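Local atomic coordinates of recombination protein RecR (PDB entry 1VDD), a protein that binds DNA and zinc and probably acts with RecF and RecO in RecBC-independent recombinational repair of DNA. Residues V56-N62 with Y104-H108; R77-C83 with Y100-H105; M135-T141 with A163-I168; G142-D148 with R167-G171. All coordinates share one frame; numbering follows the deposited sequence.

Contact 1 of 4, residues V56-N62 with Y104-H108; sequences VCPICFN and YHVLH. With ZN (zinc ion), chain E.
The first CxxC turn of the Cys4 zinc finger rests here on a strand of the Toprim sheet, with Cys60 and Phe61 meeting Tyr104, His105 and Val106. Zinc is held by Cys57 SG at 2.5 Å and Cys60 SG at 1.9 Å, and Cys69 and Cys72 complete the site. Cys60 CB packs against the carbonyl oxygen of Tyr104. Phe61 and His105 run side by side, and His105 CE1 reaches the rim of the phenyl ring, near its plane, 4.1 Å from Phe61 CD1. Although CB of His105 leads off from the finger, CG lies trans to the backbone N (chi1 -172°), which returns the imidazole to Cys60 CA, 3.8 Å from ND1. Val106 faces the turn, its CB 4.4 Å from Phe61 CB and its CG2 against Asn62 CA. At the start of segment 56-62, Val56 CG2 slides past His108, 3.7 Å from CE1. His108, in the loop after the strand, donates from ND1 to Val106 O at 3.2 Å, from above the carbonyl plane. His123 stacks on Phe61 and accepts from His105 NE2 through its backbone oxygen, while helix 88-93 lies against Asn62 and Val106 through Val91, and strand 81-85 pairs with His105.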
loop_
_atom_site.group_PDB
_atom_site.type_symbol
_atom_site.label_atom_id
_atom_site.label_comp_id
_atom_site.label_asym_id
_atom_site.label_seq_id
_atom_site.Cartn_x
_atom_site.Cartn_y
_atom_site.Cartn_z
ATOM N N VAL A 56 -36.613 0.504 0.213
ATOM C CA VAL A 56 -36.345 1.622 1.093
ATOM C C VAL A 56 -37.533 1.874 2.018
ATOM O O VAL A 56 -38.675 1.739 1.605
ATOM C CB VAL A 56 -36.029 2.888 0.250
ATOM C CG1 VAL A 56 -37.288 3.446 -0.372
ATOM C CG2 VAL A 56 -35.342 3.904 1.097
ATOM N N CYS A 57 -37.260 2.220 3.273
ATOM C CA CYS A 57 -38.324 2.506 4.247
ATOM C C CYS A 57 -39.059 3.772 3.815
ATOM O O CYS A 57 -38.442 4.742 3.380
ATOM C CB CYS A 57 -37.732 2.698 5.658
ATOM S SG CYS A 57 -38.895 3.251 6.958
ATOM N N PRO A 58 -40.389 3.778 3.928
ATOM C CA PRO A 58 -41.178 4.948 3.532
ATOM C C PRO A 58 -40.994 6.171 4.443
ATOM O O PRO A 58 -41.033 7.308 3.970
ATOM C CB PRO A 58 -42.600 4.413 3.565
ATOM C CG PRO A 58 -42.553 3.459 4.729
ATOM C CD PRO A 58 -41.254 2.720 4.482
ATOM N N ILE A 59 -40.800 5.928 5.739
ATOM C CA ILE A 59 -40.618 7.001 6.727
ATOM C C ILE A 59 -39.218 7.579 6.572
ATOM O O ILE A 59 -39.031 8.657 5.998
ATOM C CB ILE A 59 -40.762 6.461 8.168
ATOM C CG1 ILE A 59 -42.078 5.682 8.313
ATOM C CG2 ILE A 59 -40.660 7.613 9.157
ATOM C CD1 ILE A 59 -43.318 6.412 7.802
ATOM N N CYS A 60 -38.247 6.873 7.139
ATOM C CA CYS A 60 -36.850 7.244 6.999
ATOM C C CYS A 60 -36.592 6.359 5.800
ATOM O O CYS A 60 -37.430 5.518 5.492
ATOM C CB CYS A 60 -36.034 6.748 8.187
ATOM S SG CYS A 60 -36.158 4.962 8.465
ATOM N N PHE A 61 -35.476 6.509 5.109
ATOM C CA PHE A 61 -35.276 5.635 3.968
ATOM C C PHE A 61 -34.166 4.617 4.185
ATOM O O PHE A 61 -33.336 4.353 3.311
ATOM C CB PHE A 61 -35.070 6.487 2.719
ATOM C CG PHE A 61 -36.319 7.211 2.305
ATOM C CD1 PHE A 61 -36.864 8.201 3.127
ATOM C CD2 PHE A 61 -37.014 6.835 1.162
ATOM C CE1 PHE A 61 -38.083 8.794 2.818
ATOM C CE2 PHE A 61 -38.238 7.423 0.841
ATOM C CZ PHE A 61 -38.775 8.404 1.673
ATOM N N ASN A 62 -34.175 4.047 5.386
ATOM C CA ASN A 62 -33.217 3.027 5.779
ATOM C C ASN A 62 -33.686 1.724 5.132
ATOM O O ASN A 62 -34.883 1.487 5.014
ATOM C CB ASN A 62 -33.201 2.901 7.302
ATOM C CG ASN A 62 -32.092 2.013 7.796
ATOM O OD1 ASN A 62 -30.947 2.130 7.354
ATOM N ND2 ASN A 62 -32.414 1.124 8.725
ATOM N N TYR A 104 -33.173 7.331 12.509
ATOM C CA TYR A 104 -32.260 7.759 11.457
ATOM C C TYR A 104 -33.057 8.294 10.267
ATOM O O TYR A 104 -34.262 8.139 10.208
ATOM C CB TYR A 104 -31.412 6.589 10.954
ATOM C CG TYR A 104 -30.534 5.944 11.984
ATOM C CD1 TYR A 104 -30.923 4.773 12.615
ATOM C CD2 TYR A 104 -29.293 6.493 12.309
ATOM C CE1 TYR A 104 -30.105 4.160 13.539
ATOM C CE2 TYR A 104 -28.471 5.897 13.230
ATOM C CZ TYR A 104 -28.880 4.727 13.848
ATOM O OH TYR A 104 -28.080 4.129 14.796
ATOM N N HIS A 105 -32.371 8.943 9.338
ATOM C CA HIS A 105 -32.989 9.423 8.106
ATOM C C HIS A 105 -31.908 9.326 7.027
ATOM O O HIS A 105 -30.784 9.781 7.226
ATOM C CB HIS A 105 -33.484 10.864 8.192
ATOM C CG HIS A 105 -34.285 11.271 6.993
ATOM N ND1 HIS A 105 -35.589 10.862 6.797
ATOM C CD2 HIS A 105 -33.943 11.970 5.884
ATOM C CE1 HIS A 105 -36.012 11.290 5.621
ATOM N NE2 HIS A 105 -35.033 11.964 5.046
ATOM N N VAL A 106 -32.246 8.736 5.887
ATOM C CA VAL A 106 -31.260 8.554 4.842
ATOM C C VAL A 106 -31.461 9.310 3.523
ATOM O O VAL A 106 -32.317 8.962 2.706
ATOM C CB VAL A 106 -31.113 7.053 4.519
ATOM C CG1 VAL A 106 -30.015 6.851 3.509
ATOM C CG2 VAL A 106 -30.836 6.261 5.797
ATOM N N LEU A 107 -30.676 10.360 3.328
ATOM C CA LEU A 107 -30.715 11.101 2.081
ATOM C C LEU A 107 -29.945 10.075 1.286
ATOM O O LEU A 107 -28.867 9.681 1.713
ATOM C CB LEU A 107 -29.864 12.361 2.184
ATOM C CG LEU A 107 -29.921 13.115 3.508
ATOM C CD1 LEU A 107 -28.928 14.242 3.460
ATOM C CD2 LEU A 107 -31.336 13.633 3.761
ATOM N N HIS A 108 -30.443 9.603 0.160
ATOM C CA HIS A 108 -29.640 8.598 -0.507
ATOM C C HIS A 108 -28.510 9.192 -1.321
ATOM O O HIS A 108 -28.344 8.898 -2.495
ATOM C CB HIS A 108 -30.522 7.663 -1.334
ATOM C CG HIS A 108 -31.001 6.465 -0.567
ATOM N ND1 HIS A 108 -31.698 6.571 0.617
ATOM C CD2 HIS A 108 -30.838 5.139 -0.790
ATOM C CE1 HIS A 108 -31.942 5.361 1.091
ATOM N NE2 HIS A 108 -31.430 4.476 0.257
HETATM ZN ZN ZN E . -37.467 3.657 8.959
#

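Contact 2 of 4, residues R77-C83 with Y100-H105; sequences RDQRTIC and YRGLYH
Two neighbouring parallel strands of the Toprim sheet, 81-83 and 103-105, pair here, with Ile82 beside Leu103 and Cys83 beside Tyr104. Their axes approach to 4.3 Å at 37°. Leu103 N donates to Thr81 O (2.8 Å), Cys83 N to Leu103 O and His105 N to Cys83 O. On one face of the sheet Ile82 CG1 lies 4.3 Å from Leu103 CB, and Ile82 CG2 runs alongside His105 CB. On the face carrying Cys83 and Tyr104, both tyrosines close on the cysteine: Cys83 CB is 3.7 Å from Tyr100 CZ and 3.9 Å from Tyr104 CD2, and its SG stands above the Tyr100 ring, 4.9 Å from the centroid. Trans to the backbone N (chi1 178°), CG of Tyr100 carries that ring forward along its own chain, where Gly102 N sits over its centre.

Ahead of the strand, Arg77 stretches its extended chain past Arg101 O. Its NH2 forms a salt bridge with Glu95, which also bonds Tyr104 OH. Tyr104 CE1 lies over one face of the guanidinium, though the placing of that group is doubtful, since NH1 is modelled too close to Arg101. A methionine at Arg77 would probably leave the Glu95 carboxylate without this opposite charge, with only Tyr104 OH left of these two partners. With helix 88-93 linking the strands, this is a beta-alpha-beta unit of the Toprim fold.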
loop_
_atom_site.group_PDB
_atom_site.type_symbol
_atom_site.label_atom_id
_atom_site.label_comp_id
_atom_site.label_asym_id
_atom_site.label_seq_id
_atom_site.Cartn_x
_atom_site.Cartn_y
_atom_site.Cartn_z
ATOM N N ARG A 77 -36.722 2.806 21.076
ATOM C CA ARG A 77 -35.831 3.795 20.481
ATOM C C ARG A 77 -36.280 5.224 20.734
ATOM O O ARG A 77 -37.446 5.570 20.560
ATOM C CB ARG A 77 -35.686 3.566 18.968
ATOM C CG ARG A 77 -34.575 2.591 18.605
ATOM C CD ARG A 77 -34.289 2.571 17.111
ATOM N NE ARG A 77 -33.015 1.911 16.824
ATOM C CZ ARG A 77 -31.818 2.446 17.063
ATOM N NH1 ARG A 77 -31.716 3.658 17.588
ATOM N NH2 ARG A 77 -30.717 1.767 16.789
ATOM N N ASP A 78 -35.329 6.052 21.145
ATOM C CA ASP A 78 -35.602 7.446 21.423
ATOM C C ASP A 78 -36.280 8.095 20.220
ATOM O O ASP A 78 -35.633 8.413 19.225
ATOM C CB ASP A 78 -34.303 8.156 21.755
ATOM C CG ASP A 78 -34.481 9.632 21.873
ATOM O OD1 ASP A 78 -35.599 10.045 22.233
ATOM O OD2 ASP A 78 -33.510 10.374 21.614
ATOM N N GLN A 79 -37.591 8.291 20.334
ATOM C CA GLN A 79 -38.408 8.860 19.265
ATOM C C GLN A 79 -38.220 10.359 19.059
ATOM O O GLN A 79 -38.875 10.964 18.199
ATOM C CB GLN A 79 -39.881 8.583 19.570
ATOM C CG GLN A 79 -40.666 7.997 18.420
ATOM C CD GLN A 79 -40.081 6.701 17.948
ATOM O OE1 GLN A 79 -39.430 5.996 18.713
ATOM N NE2 GLN A 79 -40.317 6.362 16.686
ATOM N N ARG A 80 -37.322 10.967 19.823
ATOM C CA ARG A 80 -37.145 12.394 19.692
ATOM C C ARG A 80 -35.899 12.892 18.995
ATOM O O ARG A 80 -35.743 14.105 18.824
ATOM C CB ARG A 80 -37.299 13.078 21.059
ATOM C CG ARG A 80 -36.223 12.764 22.078
ATOM C CD ARG A 80 -36.376 13.641 23.310
ATOM N NE ARG A 80 -35.081 13.944 23.919
ATOM C CZ ARG A 80 -34.281 13.039 24.480
ATOM N NH1 ARG A 80 -34.645 11.765 24.518
ATOM N NH2 ARG A 80 -33.110 13.412 24.996
ATOM N N THR A 81 -35.020 11.989 18.568
ATOM C CA THR A 81 -33.817 12.433 17.864
ATOM C C THR A 81 -33.686 11.772 16.489
ATOM O O THR A 81 -33.841 10.556 16.353
ATOM C CB THR A 81 -32.500 12.176 18.689
ATOM O OG1 THR A 81 -32.210 10.774 18.745
ATOM C CG2 THR A 81 -32.640 12.694 20.109
ATOM N N ILE A 82 -33.432 12.587 15.466
ATOM C CA ILE A 82 -33.262 12.074 14.110
ATOM C C ILE A 82 -31.854 12.378 13.631
ATOM O O ILE A 82 -31.404 13.532 13.633
ATOM C CB ILE A 82 -34.264 12.695 13.109
ATOM C CG1 ILE A 82 -35.689 12.283 13.455
ATOM C CG2 ILE A 82 -33.941 12.233 11.693
ATOM C CD1 ILE A 82 -36.701 12.825 12.468
ATOM N N CYS A 83 -31.168 11.321 13.223
ATOM C CA CYS A 83 -29.798 11.402 12.748
ATOM C C CYS A 83 -29.791 11.315 11.234
ATOM O O CYS A 83 -29.955 10.245 10.667
ATOM C CB CYS A 83 -28.994 10.245 13.346
ATOM S SG CYS A 83 -27.221 10.380 13.202
ATOM N N TYR A 100 -26.011 5.268 20.289
ATOM C CA TYR A 100 -27.133 6.012 19.722
ATOM C C TYR A 100 -28.361 5.134 19.518
ATOM O O TYR A 100 -28.326 4.177 18.750
ATOM C CB TYR A 100 -26.734 6.653 18.387
ATOM C CG TYR A 100 -27.866 7.393 17.714
ATOM C CD1 TYR A 100 -28.294 8.628 18.190
ATOM C CD2 TYR A 100 -28.548 6.829 16.637
ATOM C CE1 TYR A 100 -29.378 9.280 17.611
ATOM C CE2 TYR A 100 -29.630 7.474 16.051
ATOM C CZ TYR A 100 -30.040 8.697 16.543
ATOM O OH TYR A 100 -31.122 9.332 15.984
ATOM N N ARG A 101 -29.447 5.463 20.214
ATOM C CA ARG A 101 -30.671 4.685 20.083
ATOM C C ARG A 101 -31.838 5.469 19.462
ATOM O O ARG A 101 -32.999 5.088 19.607
ATOM C CB ARG A 101 -31.069 4.115 21.448
ATOM C CG ARG A 101 -31.300 5.155 22.539
ATOM C CD ARG A 101 -31.532 4.465 23.879
ATOM N NE ARG A 101 -31.929 5.390 24.938
ATOM C CZ ARG A 101 -33.107 6.004 24.997
ATOM N NH1 ARG A 101 -34.015 5.793 24.055
ATOM N NH2 ARG A 101 -33.380 6.825 26.003
ATOM N N GLY A 102 -31.522 6.537 18.736
ATOM C CA GLY A 102 -32.568 7.338 18.123
ATOM C C GLY A 102 -33.049 6.887 16.760
ATOM O O GLY A 102 -32.860 5.740 16.340
ATOM N N LEU A 103 -33.686 7.801 16.049
ATOM C CA LEU A 103 -34.186 7.475 14.720
ATOM C C LEU A 103 -33.177 7.948 13.682
ATOM O O LEU A 103 -32.390 8.850 13.948
ATOM C CB LEU A 103 -35.541 8.148 14.484
ATOM C CG LEU A 103 -36.701 7.867 15.453
ATOM C CD1 LEU A 103 -37.984 8.431 14.855
ATOM C CD2 LEU A 103 -36.869 6.362 15.700
ATOM N N TYR A 104 -33.173 7.331 12.509
ATOM C CA TYR A 104 -32.260 7.759 11.457
ATOM C C TYR A 104 -33.057 8.294 10.267
ATOM O O TYR A 104 -34.262 8.139 10.208
ATOM C CB TYR A 104 -31.412 6.589 10.954
ATOM C CG TYR A 104 -30.534 5.944 11.984
ATOM C CD1 TYR A 104 -30.923 4.773 12.615
ATOM C CD2 TYR A 104 -29.293 6.493 12.309
ATOM C CE1 TYR A 104 -30.105 4.160 13.539
ATOM C CE2 TYR A 104 -28.471 5.897 13.230
ATOM C CZ TYR A 104 -28.880 4.727 13.848
ATOM O OH TYR A 104 -28.080 4.129 14.796
ATOM N N HIS A 105 -32.371 8.943 9.338
ATOM C CA HIS A 105 -32.989 9.423 8.106
ATOM C C HIS A 105 -31.908 9.326 7.027
ATOM O O HIS A 105 -30.784 9.781 7.226
ATOM C CB HIS A 105 -33.484 10.864 8.192
ATOM C CG HIS A 105 -34.285 11.271 6.993
ATOM N ND1 HIS A 105 -35.589 10.862 6.797
ATOM C CD2 HIS A 105 -33.943 11.970 5.884
ATOM C CE1 HIS A 105 -36.012 11.290 5.621
ATOM N NE2 HIS A 105 -35.033 11.964 5.046
#

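Contact 3 of 4, residues M135-T141 with A163-I168; sequences MEVILAT and AAISRI
Leu139 and Ile165 form the apolar centre, crossing at a slant with Leu139 CD1 3.6 Å from Ile165 CG2. Val137 joins them on the same face of the sheet, where Leu158 of helix 145-158 packs on both Val137 and Ile165. On the other face Ile138 and Ile168 meet at about a right angle, their CG2 atoms 4.0 Å apart, and Ala140 CB touches the same Ile168 methyl.

Between these layers strands 136-139 and 164-167 run parallel at 18°, joined by regular backbone bonds. At one polar margin Ser166 OG donates to Glu136 OE2 over 3.1 Å, from above the carboxylate plane, while OE1 forms a salt bridge with Arg193 of the third subunit. At the other margin a bend at chi2 (76°) carries the Arg167 guanidinium past the end of strand 136-139 to Thr141. Its NH1 donates to Thr141 O at 2.6 Å and Leu139 O at 3.1 Å, both in the guanidinium plane. Leu139 O also takes Ile168 N, which arrives at the opposite face of the carbonyl, so this oxygen is gripped twice. With helix 145-158 linking them, the strands form a beta-alpha-beta unit of the Toprim fold, its sheet continued antiparallel by the third subunit.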
loop_
_atom_site.group_PDB
_atom_site.type_symbol
_atom_site.label_atom_id
_atom_site.label_comp_id
_atom_site.label_asym_id
_atom_site.label_seq_id
_atom_site.Cartn_x
_atom_site.Cartn_y
_atom_site.Cartn_z
ATOM N N MET A 135 -37.424 18.180 19.663
ATOM C CA MET A 135 -36.693 17.150 18.935
ATOM C C MET A 135 -35.322 17.666 18.534
ATOM O O MET A 135 -35.074 18.875 18.518
ATOM C CB MET A 135 -37.453 16.757 17.668
ATOM C CG MET A 135 -38.324 15.515 17.779
ATOM S SD MET A 135 -39.319 15.320 16.286
ATOM C CE MET A 135 -38.127 14.644 15.146
ATOM N N GLU A 136 -34.427 16.746 18.202
ATOM C CA GLU A 136 -33.091 17.129 17.777
ATOM C C GLU A 136 -32.750 16.498 16.440
ATOM O O GLU A 136 -33.051 15.331 16.189
ATOM C CB GLU A 136 -32.048 16.705 18.819
ATOM C CG GLU A 136 -30.603 16.811 18.326
ATOM C CD GLU A 136 -29.573 16.493 19.407
ATOM O OE1 GLU A 136 -29.731 15.476 20.124
ATOM O OE2 GLU A 136 -28.595 17.263 19.532
ATOM N N VAL A 137 -32.132 17.276 15.566
ATOM C CA VAL A 137 -31.733 16.735 14.284
ATOM C C VAL A 137 -30.221 16.755 14.226
ATOM O O VAL A 137 -29.597 17.810 14.101
ATOM C CB VAL A 137 -32.318 17.534 13.109
ATOM C CG1 VAL A 137 -31.765 16.991 11.797
ATOM C CG2 VAL A 137 -33.831 17.418 13.119
ATOM N N ILE A 138 -29.637 15.573 14.355
ATOM C CA ILE A 138 -28.192 15.442 14.313
ATOM C C ILE A 138 -27.819 15.295 12.856
ATOM O O ILE A 138 -28.342 14.419 12.166
ATOM C CB ILE A 138 -27.722 14.188 15.058
ATOM C CG1 ILE A 138 -28.134 14.270 16.531
ATOM C CG2 ILE A 138 -26.232 14.039 14.910
ATOM C CD1 ILE A 138 -27.952 12.977 17.302
ATOM N N LEU A 139 -26.932 16.160 12.382
ATOM C CA LEU A 139 -26.508 16.087 10.997
ATOM C C LEU A 139 -25.235 15.266 10.931
ATOM O O LEU A 139 -24.165 15.704 11.362
ATOM C CB LEU A 139 -26.289 17.490 10.441
ATOM C CG LEU A 139 -27.539 18.349 10.624
ATOM C CD1 LEU A 139 -27.281 19.743 10.072
ATOM C CD2 LEU A 139 -28.729 17.680 9.944
ATOM N N ALA A 140 -25.367 14.063 10.390
ATOM C CA ALA A 140 -24.242 13.154 10.297
ATOM C C ALA A 140 -23.829 12.856 8.872
ATOM O O ALA A 140 -23.487 11.718 8.549
ATOM C CB ALA A 140 -24.554 11.870 11.024
ATOM N N THR A 141 -23.867 13.873 8.018
ATOM C CA THR A 141 -23.436 13.690 6.649
ATOM C C THR A 141 -21.914 13.717 6.685
ATOM O O THR A 141 -21.318 14.087 7.697
ATOM C CB THR A 141 -23.931 14.807 5.732
ATOM O OG1 THR A 141 -23.311 16.033 6.097
ATOM C CG2 THR A 141 -25.430 14.956 5.842
ATOM N N ALA A 163 -36.913 22.448 15.984
ATOM C CA ALA A 163 -35.999 21.470 16.573
ATOM C C ALA A 163 -34.556 21.918 16.780
ATOM O O ALA A 163 -34.068 22.854 16.157
ATOM C CB ALA A 163 -36.012 20.208 15.748
ATOM N N ALA A 164 -33.861 21.243 17.683
ATOM C CA ALA A 164 -32.465 21.573 17.909
ATOM C C ALA A 164 -31.673 20.874 16.790
ATOM O O ALA A 164 -31.841 19.684 16.542
ATOM C CB ALA A 164 -32.024 21.073 19.278
ATOM N N ILE A 165 -30.837 21.623 16.090
ATOM C CA ILE A 165 -30.032 21.049 15.028
ATOM C C ILE A 165 -28.590 20.964 15.503
ATOM O O ILE A 165 -28.060 21.908 16.088
ATOM C CB ILE A 165 -30.077 21.906 13.753
ATOM C CG1 ILE A 165 -31.502 21.934 13.201
ATOM C CG2 ILE A 165 -29.127 21.341 12.712
ATOM C CD1 ILE A 165 -31.645 22.770 11.933
ATOM N N SER A 166 -27.960 19.824 15.254
ATOM C CA SER A 166 -26.583 19.624 15.652
ATOM C C SER A 166 -25.843 18.923 14.536
ATOM O O SER A 166 -26.453 18.277 13.693
ATOM C CB SER A 166 -26.521 18.783 16.934
ATOM O OG SER A 166 -27.184 17.536 16.776
ATOM N N ARG A 167 -24.525 19.062 14.542
ATOM C CA ARG A 167 -23.648 18.441 13.551
ATOM C C ARG A 167 -22.635 17.599 14.345
ATOM O O ARG A 167 -22.252 17.978 15.463
ATOM C CB ARG A 167 -22.927 19.523 12.756
ATOM C CG ARG A 167 -21.999 19.007 11.686
ATOM C CD ARG A 167 -22.762 18.512 10.481
ATOM N NE ARG A 167 -21.901 18.444 9.305
ATOM C CZ ARG A 167 -21.552 17.318 8.693
ATOM N NH1 ARG A 167 -21.985 16.141 9.136
ATOM N NH2 ARG A 167 -20.772 17.374 7.625
ATOM N N ILE A 168 -22.214 16.460 13.790
ATOM C CA ILE A 168 -21.272 15.607 14.501
ATOM C C ILE A 168 -19.940 16.343 14.591
ATOM O O ILE A 168 -19.651 17.216 13.781
ATOM C CB ILE A 168 -21.107 14.223 13.809
ATOM C CG1 ILE A 168 -20.692 14.388 12.347
ATOM C CG2 ILE A 168 -22.409 13.466 13.867
ATOM C CD1 ILE A 168 -20.550 13.067 11.628
#

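Contact 4 of 4, residues G142-D148 with R167-G171; sequences GTTVEGD and RIAYG
Arg167, at the end of strand 164-167, and Tyr170, in the loop after it, reach toward Gly142, Thr143 and Asp148 at the start of helix 145-158. The Arg167 guanidinium turns its edge to Gly142 O, and NH2 donates in a nearly straight bond (164°), modelled at a very short 2.5 Å. Arg167 NE lies in the plane of the Tyr170 ring at its edge, and NH2 bonds weakly to Tyr170 OH at 3.0 Å. Thr143 CG2 stands over one face of that ring toward its rim, 4.2 Å from CZ. The carboxylate of Asp148 crosses the phenol with the planes 46° apart, and Tyr170 OH donates to OD2 at 2.8 Å, again weakly. With CG trans to the backbone N (chi1 -150°), Asp148 turns its carboxylate to that hydroxyl.

Thr143 OG1 bonds Gly176 N and Pro173 O of the third subunit. A leucine in place of Arg167 would probably leave Gly142 O without this donor and the Tyr170 hydroxyl less firmly placed. Asp148 OD2 and Arg167 NH2 stay 4.5 Å apart, too far for a salt bridge; the Tyr170 hydroxyl lies between them, weakly bonded to each, and their opposite charges probably still favour this arrangement.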
loop_
_atom_site.group_PDB
_atom_site.type_symbol
_atom_site.label_atom_id
_atom_site.label_comp_id
_atom_site.label_asym_id
_atom_site.label_seq_id
_atom_site.Cartn_x
_atom_site.Cartn_y
_atom_site.Cartn_z
ATOM N N GLY A 142 -21.297 13.309 5.582
ATOM C CA GLY A 142 -19.847 13.271 5.497
ATOM C C GLY A 142 -19.142 14.557 5.889
ATOM O O GLY A 142 -19.725 15.451 6.477
ATOM N N THR A 143 -17.872 14.663 5.547
ATOM C CA THR A 143 -17.114 15.851 5.911
ATOM C C THR A 143 -16.374 16.376 4.698
ATOM O O THR A 143 -15.474 17.211 4.801
ATOM C CB THR A 143 -16.119 15.530 7.024
ATOM O OG1 THR A 143 -15.284 14.448 6.600
ATOM C CG2 THR A 143 -16.866 15.116 8.269
ATOM N N THR A 144 -16.746 15.849 3.544
ATOM C CA THR A 144 -16.167 16.303 2.300
ATOM C C THR A 144 -16.916 17.611 2.087
ATOM O O THR A 144 -17.806 17.936 2.877
ATOM C CB THR A 144 -16.490 15.318 1.182
ATOM O OG1 THR A 144 -17.910 15.239 1.024
ATOM C CG2 THR A 144 -15.960 13.933 1.550
ATOM N N VAL A 145 -16.560 18.372 1.057
ATOM C CA VAL A 145 -17.253 19.632 0.797
ATOM C C VAL A 145 -18.715 19.288 0.511
ATOM O O VAL A 145 -19.619 20.107 0.677
ATOM C CB VAL A 145 -16.628 20.372 -0.407
ATOM C CG1 VAL A 145 -15.190 20.763 -0.083
ATOM C CG2 VAL A 145 -16.656 19.483 -1.641
ATOM N N GLU A 146 -18.927 18.047 0.099
ATOM C CA GLU A 146 -20.254 17.538 -0.189
ATOM C C GLU A 146 -21.061 17.387 1.109
ATOM O O GLU A 146 -22.159 17.932 1.250
ATOM C CB GLU A 146 -20.124 16.180 -0.876
ATOM C CG GLU A 146 -19.189 16.188 -2.067
ATOM C CD GLU A 146 -19.570 17.249 -3.077
ATOM O OE1 GLU A 146 -20.759 17.316 -3.452
ATOM O OE2 GLU A 146 -18.680 18.017 -3.499
ATOM N N GLY A 147 -20.510 16.627 2.050
ATOM C CA GLY A 147 -21.182 16.415 3.318
ATOM C C GLY A 147 -21.340 17.713 4.073
ATOM O O GLY A 147 -22.371 17.960 4.706
ATOM N N ASP A 148 -20.311 18.550 3.997
ATOM C CA ASP A 148 -20.315 19.837 4.670
ATOM C C ASP A 148 -21.416 20.704 4.071
ATOM O O ASP A 148 -22.166 21.367 4.788
ATOM C CB ASP A 148 -18.957 20.516 4.497
ATOM C CG ASP A 148 -18.607 21.424 5.659
ATOM O OD1 ASP A 148 -17.527 22.057 5.629
ATOM O OD2 ASP A 148 -19.415 21.496 6.607
ATOM N N ARG A 167 -24.525 19.062 14.542
ATOM C CA ARG A 167 -23.648 18.441 13.551
ATOM C C ARG A 167 -22.635 17.599 14.345
ATOM O O ARG A 167 -22.252 17.978 15.463
ATOM C CB ARG A 167 -22.927 19.523 12.756
ATOM C CG ARG A 167 -21.999 19.007 11.686
ATOM C CD ARG A 167 -22.762 18.512 10.481
ATOM N NE ARG A 167 -21.901 18.444 9.305
ATOM C CZ ARG A 167 -21.552 17.318 8.693
ATOM N NH1 ARG A 167 -21.985 16.141 9.136
ATOM N NH2 ARG A 167 -20.772 17.374 7.625
ATOM N N ILE A 168 -22.214 16.460 13.790
ATOM C CA ILE A 168 -21.272 15.607 14.501
ATOM C C ILE A 168 -19.940 16.343 14.591
ATOM O O ILE A 168 -19.651 17.216 13.781
ATOM C CB ILE A 168 -21.107 14.223 13.809
ATOM C CG1 ILE A 168 -20.692 14.388 12.347
ATOM C CG2 ILE A 168 -22.409 13.466 13.867
ATOM C CD1 ILE A 168 -20.550 13.067 11.628
ATOM N N ALA A 169 -19.124 15.983 15.573
ATOM C CA ALA A 169 -17.858 16.664 15.802
ATOM C C ALA A 169 -16.711 16.439 14.821
ATOM O O ALA A 169 -16.229 15.324 14.646
ATOM C CB ALA A 169 -17.377 16.371 17.233
ATOM N N TYR A 170 -16.279 17.515 14.171
ATOM C CA TYR A 170 -15.134 17.425 13.277
ATOM C C TYR A 170 -14.022 17.274 14.288
ATOM O O TYR A 170 -14.009 17.980 15.292
ATOM C CB TYR A 170 -14.940 18.726 12.498
ATOM C CG TYR A 170 -15.860 18.871 11.312
ATOM C CD1 TYR A 170 -17.229 18.638 11.438
ATOM C CD2 TYR A 170 -15.365 19.251 10.068
ATOM C CE1 TYR A 170 -18.090 18.776 10.353
ATOM C CE2 TYR A 170 -16.217 19.397 8.969
ATOM C CZ TYR A 170 -17.581 19.155 9.119
ATOM O OH TYR A 170 -18.434 19.277 8.040
ATOM N N GLY A 171 -13.091 16.363 14.059
ATOM C CA GLY A 171 -12.041 16.208 15.047
ATOM C C GLY A 171 -11.042 15.124 14.740
ATOM O O GLY A 171 -11.172 14.404 13.754
#

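In the fold
Contacts 1 to 3 follow one another across the four-stranded parallel Toprim sheet, ordered 103-106, 81-85, 136-139, 164-167. Contacts 1 and 2 share Tyr104 and His105, their centres about 12 Å apart, so the strand that bears the zinc finger is also paired in the sheet. The centres of contacts 2 and 3 are about 10 Å apart, with probable backbone bonds of Ile82 to Glu136 and Ile138. Contact 4, about 12 Å from contact 3 centre to centre, shares Arg167 with it and is linked by a probable hydrogen bond of Thr141 OG1 with Gly147 O. The zinc is about 7 Å from the Tyr104 side chain. Contacts 2, 3 and 4 reach the third subunit, contacts 3 and 4 most extensively.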